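Local atomic coordinates of period circadian protein homolog 2 (Mus musculus, PDB entry 3GDI), a protein that works as a circadian clock protein in transcription regulation, its tandem PAS domains probably mediating protein-protein interactions. Residues D25-A30 with Q121-T126; P67-V72 with F105-V110; R209-A214 with F227-I232; R233-T236 with E240-T243. All blocks are in the same frame, centred on the assembly; numbering follows the deposited sequence.

The four contacts fall into two PAS folds. Interactions 1 and 2 share the first sheet, where strands 121-131 and 104-108 are neighbours, and they touch; interactions 3 and 4 both use edge strand 227-235 of the second sheet, and their centres lie about 14 Å apart. Interactions 1 and 2 are buried but chemically unlike: ring against ring in one, a carboxylate gripped by a guanidinium in the other. Interactions 3 and 4 are only partly buried, the former apolar between helix and strand, the latter a hairpin knit by backbone bonds. The centres of interactions 1 and 3 are about 37 Å apart, on opposite sides of the chain's centre.

Interaction 1. Residues D25-A30 with Q121-T126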
loop_
_atom_site.group_PDB
_atom_site.type_symbol
_atom_site.label_atom_id
_atom_site.label_comp_id
_atom_site.label_asym_id
_atom_site.label_seq_id
_atom_site.Cartn_x
_atom_site.Cartn_y
_atom_site.Cartn_z
ATOM N N ASP A 25 9.527 -13.901 25.265
ATOM C CA ASP A 25 9.312 -12.611 24.622
ATOM C C ASP A 25 7.931 -12.421 24.005
ATOM O O ASP A 25 7.689 -11.423 23.332
ATOM C CB ASP A 25 10.384 -12.379 23.557
ATOM C CG ASP A 25 11.686 -11.878 24.144
ATOM O OD1 ASP A 25 11.734 -10.705 24.577
ATOM O OD2 ASP A 25 12.658 -12.658 24.180
ATOM N N MET A 26 7.026 -13.367 24.226
ATOM C CA MET A 26 5.678 -13.243 23.677
ATOM C C MET A 26 4.636 -12.862 24.722
ATOM O O MET A 26 4.897 -12.893 25.924
ATOM C CB MET A 26 5.251 -14.544 22.996
ATOM C CG MET A 26 5.936 -14.786 21.671
ATOM S SD MET A 26 5.184 -16.127 20.732
ATOM C CE MET A 26 3.932 -15.229 19.796
ATOM N N PHE A 27 3.457 -12.480 24.248
ATOM C CA PHE A 27 2.355 -12.119 25.124
ATOM C C PHE A 27 1.087 -12.004 24.302
ATOM O O PHE A 27 1.136 -11.785 23.095
ATOM C CB PHE A 27 2.632 -10.805 25.878
ATOM C CG PHE A 27 2.504 -9.554 25.038
ATOM C CD1 PHE A 27 3.605 -9.025 24.372
ATOM C CD2 PHE A 27 1.285 -8.884 24.941
ATOM C CE1 PHE A 27 3.494 -7.846 23.627
ATOM C CE2 PHE A 27 1.168 -7.708 24.198
ATOM C CZ PHE A 27 2.272 -7.189 23.542
ATOM N N ALA A 28 -0.052 -12.176 24.958
ATOM C CA ALA A 28 -1.335 -12.094 24.279
ATOM C C ALA A 28 -2.140 -10.938 24.849
ATOM O O ALA A 28 -1.939 -10.539 25.997
ATOM C CB ALA A 28 -2.102 -13.398 24.449
ATOM N N VAL A 29 -3.045 -10.400 24.041
ATOM C CA VAL A 29 -3.881 -9.289 24.467
ATOM C C VAL A 29 -5.168 -9.239 23.654
ATOM O O VAL A 29 -5.152 -9.406 22.435
ATOM C CB VAL A 29 -3.132 -7.946 24.317
ATOM C CG1 VAL A 29 -2.731 -7.737 22.867
ATOM C CG2 VAL A 29 -4.011 -6.804 24.792
ATOM N N ALA A 30 -6.283 -9.027 24.345
ATOM C CA ALA A 30 -7.589 -8.937 23.703
ATOM C C ALA A 30 -7.995 -7.481 23.815
ATOM O O ALA A 30 -7.979 -6.916 24.902
ATOM C CB ALA A 30 -8.593 -9.827 24.421
ATOM N N GLN A 121 10.158 -1.332 21.905
ATOM C CA GLN A 121 10.682 -2.623 21.502
ATOM C C GLN A 121 9.784 -3.146 20.394
ATOM O O GLN A 121 8.570 -3.250 20.572
ATOM C CB GLN A 121 10.656 -3.602 22.665
ATOM C CG GLN A 121 11.497 -3.203 23.854
ATOM C CD GLN A 121 11.330 -4.173 24.999
ATOM O OE1 GLN A 121 11.695 -5.349 24.890
ATOM N NE2 GLN A 121 10.763 -3.693 26.104
ATOM N N PRO A 122 10.367 -3.482 19.232
ATOM C CA PRO A 122 9.593 -3.996 18.101
ATOM C C PRO A 122 8.887 -5.308 18.430
ATOM O O PRO A 122 9.442 -6.164 19.108
ATOM C CB PRO A 122 10.650 -4.149 17.011
ATOM C CG PRO A 122 11.881 -4.477 17.788
ATOM C CD PRO A 122 11.809 -3.502 18.932
ATOM N N PHE A 123 7.657 -5.452 17.951
ATOM C CA PHE A 123 6.867 -6.659 18.194
ATOM C C PHE A 123 6.157 -7.099 16.925
ATOM O O PHE A 123 5.622 -6.279 16.180
ATOM C CB PHE A 123 5.819 -6.404 19.283
ATOM C CG PHE A 123 6.320 -6.634 20.671
ATOM C CD1 PHE A 123 6.222 -7.895 21.256
ATOM C CD2 PHE A 123 6.921 -5.607 21.386
ATOM C CE1 PHE A 123 6.719 -8.131 22.532
ATOM C CE2 PHE A 123 7.421 -5.827 22.664
ATOM C CZ PHE A 123 7.322 -7.092 23.241
ATOM N N ARG A 124 6.165 -8.395 16.665
ATOM C CA ARG A 124 5.474 -8.901 15.498
ATOM C C ARG A 124 4.140 -9.311 16.062
ATOM O O ARG A 124 4.089 -9.984 17.087
ATOM C CB ARG A 124 6.187 -10.115 14.930
ATOM C CG ARG A 124 5.558 -10.636 13.657
ATOM C CD ARG A 124 5.329 -12.132 13.744
ATOM N NE ARG A 124 4.850 -12.679 12.478
ATOM C CZ ARG A 124 4.399 -13.918 12.322
ATOM N NH1 ARG A 124 4.362 -14.744 13.357
ATOM N NH2 ARG A 124 3.986 -14.330 11.129
ATOM N N MET A 125 3.057 -8.909 15.412
ATOM C CA MET A 125 1.743 -9.250 15.917
ATOM C C MET A 125 0.812 -9.875 14.893
ATOM O O MET A 125 0.795 -9.481 13.728
ATOM C CB MET A 125 1.096 -8.004 16.507
ATOM C CG MET A 125 1.950 -7.327 17.553
ATOM S SD MET A 125 1.004 -6.117 18.474
ATOM C CE MET A 125 0.986 -4.740 17.303
ATOM N N THR A 126 0.042 -10.861 15.339
ATOM C CA THR A 126 -0.913 -11.543 14.478
ATOM C C THR A 126 -2.282 -11.282 15.093
ATOM O O THR A 126 -2.526 -11.623 16.253
ATOM C CB THR A 126 -0.659 -13.060 14.432
ATOM O OG1 THR A 126 0.749 -13.318 14.390
ATOM C CG2 THR A 126 -1.298 -13.658 13.186
#
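Phe-27 and Phe-123 meet in an offset edge-to-face stack on the five-stranded antiparallel sheet of the first PAS fold. Strands 26-31 and 121-131 are not direct neighbours there: strand 142-150 runs between them, and the two phenylalanines reach over it. Followed outward, the side chain of Phe-123 leaves the backbone with CB directed toward segment 25-30. Its CG lies beside the backbone N and opposite the carbonyl carbon (chi1 -87°), which points the ring to the partner strand; its CD1-CE1 side faces Phe-27. CD1 comes within 3.6 Å of CE1 of Phe-27. The next atom, CE1 of Phe-123, is the nearest, 3.4 Å from that same Phe-27 CE1. At the ring's far end, CZ of Phe-123 still lies 3.9 Å from Phe-27 CE1. The edge of Phe-27, led by CE1 with CD1 behind it, is therefore set over one face of Phe-123, off its middle, with the ring planes 76° apart and the centroids separated by 5.2 Å. On the other strand, CG of Phe-27 sits between its backbone N and carbonyl carbon (chi1 75°), a torsion that swings the ring edge across to Phe-123. Both rings are buried; Phe-27 also packs on Val-45 and Ile-41, and Phe-123 on Val-108 and Arg-150. A polar atom enters from the backbone: the carbonyl oxygen of Asp-25 approaches the rim of Phe-123 near its plane, where aromatic hydrogens carry slight positive charge. That oxygen stands 3.5 Å from CE1 of Phe-123.

Interaction 2. Residues P67-V72 with F105-V110; sequences PHDVSV and FCRVSV
Asp-69 and Arg-107 form a side-on bidentate salt bridge that pins segment 67-72, at the start of helix 70-76, against strand 104-108, an outermost strand of the first PAS sheet. In the charged part, Arg-107 offers NE and one terminal nitrogen: NH2 lies 2.9 Å from Asp-69 OD1, and NE 3.0 Å from Asp-69 OD2. Each oxygen uses its syn lone pair. Carboxylate and guanidinium are nearly coplanar, 17° apart, though the oxygens are somewhat tilted from the guanidinium plane. The arginine chain bends at chi2 and again at chi3 (-71°), which brings NE and NH2 alongside the carboxylate. A backbone bond adds a third grip, Arg-107 N donating to Asp-69 OD2 over 3.2 Å from above the carboxylate plane. OD2 thus accepts two donors from one residue, and the carboxylate is held against rotation. Loss of the carboxylate, as with an alanine here, is likely to leave Arg-107 NE without its charged partner, the backbone N-H without the OD2 acceptor and the guanidinium less firmly oriented. Arg-107 NH2 has a second acidic partner, Asp-194, next to which Gln-193 packs on the arginine; since helix 192-195 falls in the second PAS region, this charge probably ties the two PAS folds together. The remaining contacts are van der Waals. Val-72 CG1 approaches the Phe-105 carbonyl oxygen at 4.2 Å. Beside the salt bridge, the sulfur of Cys-106 rests against the aspartate, its SG 3.7 Å from Asp-69 CB.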
loop_
_atom_site.group_PDB
_atom_site.type_symbol
_atom_site.label_atom_id
_atom_site.label_comp_id
_atom_site.label_asym_id
_atom_site.label_seq_id
_atom_site.Cartn_x
_atom_site.Cartn_y
_atom_site.Cartn_z
ATOM N N PRO A 67 3.640 6.399 18.554
ATOM C CA PRO A 67 2.576 7.200 17.933
ATOM C C PRO A 67 2.414 6.999 16.424
ATOM O O PRO A 67 1.311 7.121 15.897
ATOM C CB PRO A 67 2.963 8.631 18.304
ATOM C CG PRO A 67 3.616 8.448 19.658
ATOM C CD PRO A 67 4.502 7.242 19.402
ATOM N N HIS A 68 3.507 6.688 15.733
ATOM C CA HIS A 68 3.453 6.462 14.291
ATOM C C HIS A 68 2.842 5.114 13.935
ATOM O O HIS A 68 2.330 4.935 12.833
ATOM C CB HIS A 68 4.852 6.518 13.672
ATOM C CG HIS A 68 5.329 7.901 13.351
ATOM N ND1 HIS A 68 5.765 8.786 14.315
ATOM C CD2 HIS A 68 5.439 8.549 12.168
ATOM C CE1 HIS A 68 6.125 9.919 13.738
ATOM N NE2 HIS A 68 5.937 9.802 12.436
ATOM N N ASP A 69 2.900 4.161 14.861
ATOM C CA ASP A 69 2.380 2.828 14.599
ATOM C C ASP A 69 0.901 2.650 14.904
ATOM O O ASP A 69 0.308 1.629 14.552
ATOM C CB ASP A 69 3.203 1.792 15.361
ATOM C CG ASP A 69 4.677 1.839 14.994
ATOM O OD1 ASP A 69 4.976 1.995 13.788
ATOM O OD2 ASP A 69 5.536 1.712 15.900
ATOM N N VAL A 70 0.297 3.644 15.544
ATOM C CA VAL A 70 -1.122 3.582 15.883
ATOM C C VAL A 70 -2.016 3.415 14.655
ATOM O O VAL A 70 -2.879 2.535 14.630
ATOM C CB VAL A 70 -1.557 4.845 16.645
ATOM C CG1 VAL A 70 -3.065 4.950 16.656
ATOM C CG2 VAL A 70 -1.014 4.802 18.062
ATOM N N SER A 71 -1.811 4.264 13.647
ATOM C CA SER A 71 -2.598 4.204 12.413
ATOM C C SER A 71 -2.410 2.833 11.768
ATOM O O SER A 71 -3.343 2.277 11.171
ATOM C CB SER A 71 -2.158 5.302 11.435
ATOM O OG SER A 71 -0.879 5.034 10.881
ATOM N N VAL A 72 -1.202 2.290 11.902
ATOM C CA VAL A 72 -0.876 0.974 11.360
ATOM C C VAL A 72 -1.711 -0.102 12.061
ATOM O O VAL A 72 -2.355 -0.921 11.410
ATOM C CB VAL A 72 0.632 0.672 11.548
ATOM C CG1 VAL A 72 0.965 -0.733 11.066
ATOM C CG2 VAL A 72 1.451 1.706 10.789
ATOM N N PHE A 105 3.801 -5.242 12.206
ATOM C CA PHE A 105 4.729 -4.901 13.282
ATOM C C PHE A 105 4.411 -3.589 13.993
ATOM O O PHE A 105 3.961 -2.626 13.381
ATOM C CB PHE A 105 6.157 -4.829 12.745
ATOM C CG PHE A 105 6.627 -6.098 12.112
ATOM C CD1 PHE A 105 6.161 -6.480 10.862
ATOM C CD2 PHE A 105 7.541 -6.914 12.765
ATOM C CE1 PHE A 105 6.598 -7.657 10.267
ATOM C CE2 PHE A 105 7.982 -8.091 12.181
ATOM C CZ PHE A 105 7.509 -8.463 10.927
ATOM N N CYS A 106 4.678 -3.564 15.292
ATOM C CA CYS A 106 4.443 -2.386 16.121
ATOM C C CYS A 106 5.489 -2.277 17.217
ATOM O O CYS A 106 5.980 -3.289 17.727
ATOM C CB CYS A 106 3.060 -2.451 16.772
ATOM S SG CYS A 106 1.760 -1.538 15.916
ATOM N N ARG A 107 5.843 -1.043 17.564
ATOM C CA ARG A 107 6.805 -0.796 18.631
ATOM C C ARG A 107 5.966 -0.515 19.874
ATOM O O ARG A 107 5.101 0.359 19.861
ATOM C CB ARG A 107 7.690 0.399 18.276
ATOM C CG ARG A 107 8.935 0.011 17.474
ATOM C CD ARG A 107 9.397 1.103 16.510
ATOM N NE ARG A 107 8.470 1.231 15.387
ATOM C CZ ARG A 107 8.787 1.702 14.181
ATOM N NH1 ARG A 107 10.024 2.102 13.912
ATOM N NH2 ARG A 107 7.860 1.767 13.236
ATOM N N VAL A 108 6.204 -1.279 20.933
ATOM C CA VAL A 108 5.441 -1.130 22.170
ATOM C C VAL A 108 6.296 -0.636 23.331
ATOM O O VAL A 108 7.480 -0.948 23.416
ATOM C CB VAL A 108 4.788 -2.477 22.566
ATOM C CG1 VAL A 108 3.840 -2.281 23.747
ATOM C CG2 VAL A 108 4.044 -3.057 21.370
ATOM N N SER A 109 5.682 0.138 24.219
ATOM C CA SER A 109 6.372 0.686 25.384
ATOM C C SER A 109 5.431 0.892 26.557
ATOM O O SER A 109 4.363 1.483 26.400
ATOM C CB SER A 109 7.011 2.035 25.052
ATOM O OG SER A 109 7.474 2.681 26.228
ATOM N N VAL A 110 5.832 0.410 27.730
ATOM C CA VAL A 110 5.026 0.577 28.935
ATOM C C VAL A 110 5.407 1.928 29.544
ATOM O O VAL A 110 5.858 2.011 30.690
ATOM C CB VAL A 110 5.292 -0.558 29.960
ATOM C CG1 VAL A 110 4.400 -0.386 31.185
ATOM C CG2 VAL A 110 5.024 -1.910 29.313
#

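Interaction 3. Residues R209-A214 with F227-I232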
loop_
_atom_site.group_PDB
_atom_site.type_symbol
_atom_site.label_atom_id
_atom_site.label_comp_id
_atom_site.label_asym_id
_atom_site.label_seq_id
_atom_site.Cartn_x
_atom_site.Cartn_y
_atom_site.Cartn_z
ATOM N N ARG A 209 24.121 4.839 -5.552
ATOM C CA ARG A 209 22.887 5.353 -6.120
ATOM C C ARG A 209 22.940 5.411 -7.641
ATOM O O ARG A 209 22.014 4.960 -8.320
ATOM C CB ARG A 209 22.580 6.728 -5.547
ATOM C CG ARG A 209 22.079 6.637 -4.150
ATOM C CD ARG A 209 21.837 7.977 -3.531
ATOM N NE ARG A 209 21.440 7.779 -2.146
ATOM C CZ ARG A 209 21.439 8.728 -1.221
ATOM N NH1 ARG A 209 21.818 9.958 -1.534
ATOM N NH2 ARG A 209 21.073 8.438 0.022
ATOM N N PRO A 210 24.012 5.990 -8.201
ATOM C CA PRO A 210 24.091 6.048 -9.664
ATOM C C PRO A 210 24.010 4.638 -10.262
ATOM O O PRO A 210 23.568 4.453 -11.394
ATOM C CB PRO A 210 25.445 6.709 -9.904
ATOM C CG PRO A 210 25.553 7.657 -8.738
ATOM C CD PRO A 210 25.073 6.807 -7.580
ATOM N N LEU A 211 24.439 3.643 -9.494
ATOM C CA LEU A 211 24.393 2.263 -9.965
ATOM C C LEU A 211 22.956 1.867 -10.262
ATOM O O LEU A 211 22.702 1.079 -11.169
ATOM C CB LEU A 211 24.966 1.301 -8.917
ATOM C CG LEU A 211 26.482 1.200 -8.706
ATOM C CD1 LEU A 211 27.076 2.571 -8.397
ATOM C CD2 LEU A 211 26.757 0.222 -7.561
ATOM N N MET A 212 22.022 2.413 -9.491
ATOM C CA MET A 212 20.615 2.094 -9.677
ATOM C C MET A 212 20.129 2.388 -11.085
ATOM O O MET A 212 19.250 1.697 -11.599
ATOM C CB MET A 212 19.745 2.843 -8.664
ATOM C CG MET A 212 19.766 2.235 -7.291
ATOM S SD MET A 212 19.417 0.448 -7.332
ATOM C CE MET A 212 17.677 0.453 -7.179
ATOM N N LEU A 213 20.710 3.402 -11.714
ATOM C CA LEU A 213 20.312 3.757 -13.069
ATOM C C LEU A 213 20.611 2.618 -14.036
ATOM O O LEU A 213 19.787 2.289 -14.890
ATOM C CB LEU A 213 21.045 5.014 -13.526
ATOM C CG LEU A 213 20.666 5.473 -14.931
ATOM C CD1 LEU A 213 19.197 5.872 -14.959
ATOM C CD2 LEU A 213 21.549 6.643 -15.332
ATOM N N ALA A 214 21.788 2.017 -13.895
ATOM C CA ALA A 214 22.198 0.917 -14.757
ATOM C C ALA A 214 21.432 -0.344 -14.407
ATOM O O ALA A 214 21.145 -1.176 -15.262
ATOM C CB ALA A 214 23.694 0.668 -14.618
ATOM N N PHE A 227 18.388 -11.364 -12.499
ATOM C CA PHE A 227 19.829 -11.278 -12.701
ATOM C C PHE A 227 20.501 -10.737 -11.445
ATOM O O PHE A 227 19.916 -9.948 -10.706
ATOM C CB PHE A 227 20.165 -10.405 -13.920
ATOM C CG PHE A 227 20.005 -8.927 -13.692
ATOM C CD1 PHE A 227 20.985 -8.200 -13.012
ATOM C CD2 PHE A 227 18.895 -8.248 -14.205
ATOM C CE1 PHE A 227 20.866 -6.814 -12.851
ATOM C CE2 PHE A 227 18.767 -6.865 -14.052
ATOM C CZ PHE A 227 19.755 -6.143 -13.374
ATOM N N ASP A 228 21.737 -11.167 -11.212
ATOM C CA ASP A 228 22.480 -10.749 -10.035
ATOM C C ASP A 228 23.315 -9.493 -10.194
ATOM O O ASP A 228 23.814 -9.171 -11.274
ATOM C CB ASP A 228 23.394 -11.875 -9.573
ATOM C CG ASP A 228 22.629 -13.105 -9.151
ATOM O OD1 ASP A 228 23.250 -14.185 -9.061
ATOM O OD2 ASP A 228 21.413 -12.993 -8.902
ATOM N N TYR A 229 23.446 -8.783 -9.084
ATOM C CA TYR A 229 24.251 -7.588 -9.026
ATOM C C TYR A 229 24.672 -7.413 -7.584
ATOM O O TYR A 229 23.858 -7.517 -6.671
ATOM C CB TYR A 229 23.481 -6.350 -9.477
ATOM C CG TYR A 229 24.375 -5.134 -9.543
ATOM C CD1 TYR A 229 24.960 -4.735 -10.744
ATOM C CD2 TYR A 229 24.713 -4.434 -8.381
ATOM C CE1 TYR A 229 25.868 -3.668 -10.786
ATOM C CE2 TYR A 229 25.618 -3.372 -8.410
ATOM C CZ TYR A 229 26.192 -2.995 -9.613
ATOM O OH TYR A 229 27.098 -1.954 -9.628
ATOM N N SER A 230 25.956 -7.154 -7.390
ATOM C CA SER A 230 26.520 -6.954 -6.066
ATOM C C SER A 230 27.893 -6.322 -6.210
ATOM O O SER A 230 28.544 -6.478 -7.244
ATOM C CB SER A 230 26.638 -8.293 -5.343
ATOM O OG SER A 230 27.123 -9.285 -6.224
ATOM N N PRO A 231 28.351 -5.598 -5.176
ATOM C CA PRO A 231 27.594 -5.397 -3.942
ATOM C C PRO A 231 26.882 -4.050 -3.959
ATOM O O PRO A 231 27.260 -3.142 -4.696
ATOM C CB PRO A 231 28.679 -5.421 -2.891
ATOM C CG PRO A 231 29.727 -4.563 -3.565
ATOM C CD PRO A 231 29.725 -5.089 -5.017
ATOM N N ILE A 232 25.851 -3.934 -3.141
ATOM C CA ILE A 232 25.105 -2.701 -3.009
ATOM C C ILE A 232 25.031 -2.509 -1.501
ATOM O O ILE A 232 24.856 -3.478 -0.766
ATOM C CB ILE A 232 23.663 -2.839 -3.596
ATOM C CG1 ILE A 232 23.671 -2.578 -5.107
ATOM C CG2 ILE A 232 22.715 -1.866 -2.918
ATOM C CD1 ILE A 232 23.857 -1.124 -5.469
#
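The phenol ring of Tyr-229 meets Leu-211 at its edge, near the ring plane and at the hydroxyl end. The methyl CD2 of Leu-211 sits at this rim, 3.9 Å from Tyr-229 CZ and equally far from its CE2. Elsewhere the tyrosine packs on Ile-215, one helical turn beyond Leu-211. The hydroxyl is closer still, OH of Tyr-229 being modelled 3.0 Å from Leu-211 CD2; a carbon-oxygen approach that short is tight and its exact value doubtful. With CG opposite the backbone N (chi1 -174°), the tyrosine extends from strand 227-235 toward helix 209-221, and the two side chains cross at about a right angle. The same leucine methyl also touches Ile-232, at 3.8 Å from its CD1, here as side chains sliding past one another in opposite directions. Leu-211 CD2 thus touches both the ring rim and the tip of Ile-232. Helix and strand segments run nearly antiparallel (164°), their axes 10.2 Å apart, as a helix lying against the edge strand of the second PAS sheet. Were the ring of Tyr-229 replaced by a serine, a gap would probably open beside Leu-211 CD2, leaving it Ile-232 as its remaining close partner on the strand. Since the two segments share no polar bond, the contact between them rests on shape and dispersion, with no directional bond to fix it.

Interaction 4. Residues R233-T236 with E240-T243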
loop_
_atom_site.group_PDB
_atom_site.type_symbol
_atom_site.label_atom_id
_atom_site.label_comp_id
_atom_site.label_asym_id
_atom_site.label_seq_id
_atom_site.Cartn_x
_atom_site.Cartn_y
_atom_site.Cartn_z
ATOM N N ARG A 233 25.194 -1.279 -1.034
ATOM C CA ARG A 233 25.112 -1.015 0.392
ATOM C C ARG A 233 23.769 -0.380 0.708
ATOM O O ARG A 233 23.356 0.569 0.057
ATOM C CB ARG A 233 26.272 -0.130 0.825
ATOM C CG ARG A 233 27.557 -0.927 0.975
ATOM C CD ARG A 233 28.747 -0.047 1.220
ATOM N NE ARG A 233 28.947 0.878 0.110
ATOM C CZ ARG A 233 29.914 1.788 0.056
ATOM N NH1 ARG A 233 30.782 1.897 1.057
ATOM N NH2 ARG A 233 30.012 2.591 -1.001
ATOM N N PHE A 234 23.089 -0.933 1.705
ATOM C CA PHE A 234 21.764 -0.483 2.121
ATOM C C PHE A 234 21.822 0.003 3.577
ATOM O O PHE A 234 22.346 -0.704 4.448
ATOM C CB PHE A 234 20.804 -1.664 2.012
ATOM C CG PHE A 234 19.357 -1.285 2.039
ATOM C CD1 PHE A 234 18.623 -1.214 0.848
ATOM C CD2 PHE A 234 18.714 -1.020 3.245
ATOM C CE1 PHE A 234 17.264 -0.885 0.859
ATOM C CE2 PHE A 234 17.358 -0.688 3.265
ATOM C CZ PHE A 234 16.631 -0.621 2.069
ATOM N N ARG A 235 21.284 1.190 3.848
ATOM C CA ARG A 235 21.304 1.733 5.199
ATOM C C ARG A 235 20.264 1.119 6.130
ATOM O O ARG A 235 19.107 0.927 5.755
ATOM C CB ARG A 235 21.115 3.246 5.165
ATOM C CG ARG A 235 21.187 3.904 6.541
ATOM C CD ARG A 235 21.524 5.388 6.429
ATOM N NE ARG A 235 20.661 6.064 5.468
ATOM C CZ ARG A 235 19.359 6.258 5.643
ATOM N NH1 ARG A 235 18.646 6.876 4.710
ATOM N NH2 ARG A 235 18.773 5.848 6.761
ATOM N N THR A 236 20.677 0.813 7.354
ATOM C CA THR A 236 19.754 0.232 8.312
ATOM C C THR A 236 19.238 1.311 9.259
ATOM O O THR A 236 19.625 2.480 9.164
ATOM C CB THR A 236 20.416 -0.894 9.136
ATOM O OG1 THR A 236 21.309 -0.326 10.102
ATOM C CG2 THR A 236 21.201 -1.828 8.224
ATOM N N GLU A 240 23.822 2.411 10.122
ATOM C CA GLU A 240 24.907 1.583 9.626
ATOM C C GLU A 240 24.462 0.890 8.349
ATOM O O GLU A 240 23.287 0.552 8.198
ATOM C CB GLU A 240 25.258 0.530 10.670
ATOM C CG GLU A 240 26.718 0.241 10.808
ATOM C CD GLU A 240 27.191 0.496 12.215
ATOM O OE1 GLU A 240 27.232 1.679 12.618
ATOM O OE2 GLU A 240 27.508 -0.481 12.925
ATOM N N TYR A 241 25.411 0.662 7.447
ATOM C CA TYR A 241 25.150 0.002 6.173
ATOM C C TYR A 241 25.472 -1.487 6.191
ATOM O O TYR A 241 26.425 -1.907 6.834
ATOM C CB TYR A 241 25.997 0.636 5.080
ATOM C CG TYR A 241 25.537 1.996 4.652
ATOM C CD1 TYR A 241 24.462 2.143 3.776
ATOM C CD2 TYR A 241 26.159 3.145 5.139
ATOM C CE1 TYR A 241 24.015 3.403 3.396
ATOM C CE2 TYR A 241 25.714 4.411 4.765
ATOM C CZ TYR A 241 24.645 4.530 3.895
ATOM O OH TYR A 241 24.212 5.778 3.518
ATOM N N ILE A 242 24.669 -2.280 5.488
ATOM C CA ILE A 242 24.932 -3.704 5.362
ATOM C C ILE A 242 25.181 -3.914 3.870
ATOM O O ILE A 242 24.628 -3.194 3.037
ATOM C CB ILE A 242 23.739 -4.583 5.826
ATOM C CG1 ILE A 242 22.461 -4.197 5.074
ATOM C CG2 ILE A 242 23.571 -4.467 7.338
ATOM C CD1 ILE A 242 21.268 -5.112 5.369
ATOM N N THR A 243 26.038 -4.869 3.530
ATOM C CA THR A 243 26.355 -5.128 2.136
ATOM C C THR A 243 25.478 -6.228 1.594
ATOM O O THR A 243 25.444 -7.335 2.126
ATOM C CB THR A 243 27.832 -5.511 1.976
ATOM O OG1 THR A 243 28.637 -4.391 2.354
ATOM C CG2 THR A 243 28.149 -5.903 0.546
HETATM O O HOH W 1 22.106 7.105 2.766
#
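Phe-234 and Ile-242 form the hydrogen-bonded pair near the turn of the beta hairpin of strands 227-235 and 241-252 in the second PAS sheet. Backbone bonds come first. Phe-234 N donates to Ile-242 O over 3.0 Å, nearly straight at 171°, and Ile-242 N returns the bond to Phe-234 O at the same distance. Toward the turn, Thr-236 closes the ladder twice on one oxygen: its N is 2.8 Å and its OG1 2.9 Å from Glu-240 O, arriving from opposite faces of that carbonyl's plane. The hydroxyl reaches there because OG1 sits between the threonine's N and carbonyl carbon (chi1 74°). Weaker CA-H...O contacts run alongside, such as Tyr-241 CA to Phe-234 O. On one sheet face Arg-235 and Tyr-241 form a non-hydrogen-bonded pair whose side chains cross at a slant, Arg-235 CG lying over one ring face near its rim. Arg-235 CB approaches Tyr-241 CE1 to 3.4 Å, and the guanidinium stands steeply to the ring, 77° between planes. A water links their ends, accepting from Arg-235 NE and lying 2.6 Å from Tyr-241 OH. The charge of Arg-235 is met beyond the hairpin by Glu-286, and Glu-240 OE2 takes the N-H of Asn-274. The other face carries Phe-234 and Ile-242, CB meeting CG1; Thr-236 CG2 also touches Ile-242 CG2 at 3.7 Å. There Leu-188 of helix 184-188 packs on both Phe-234 and Ile-242, while Gln-203 of helix 200-203 touches Phe-234 and Arg-235, and strand 241-252 continues the sheet to strand 259-268.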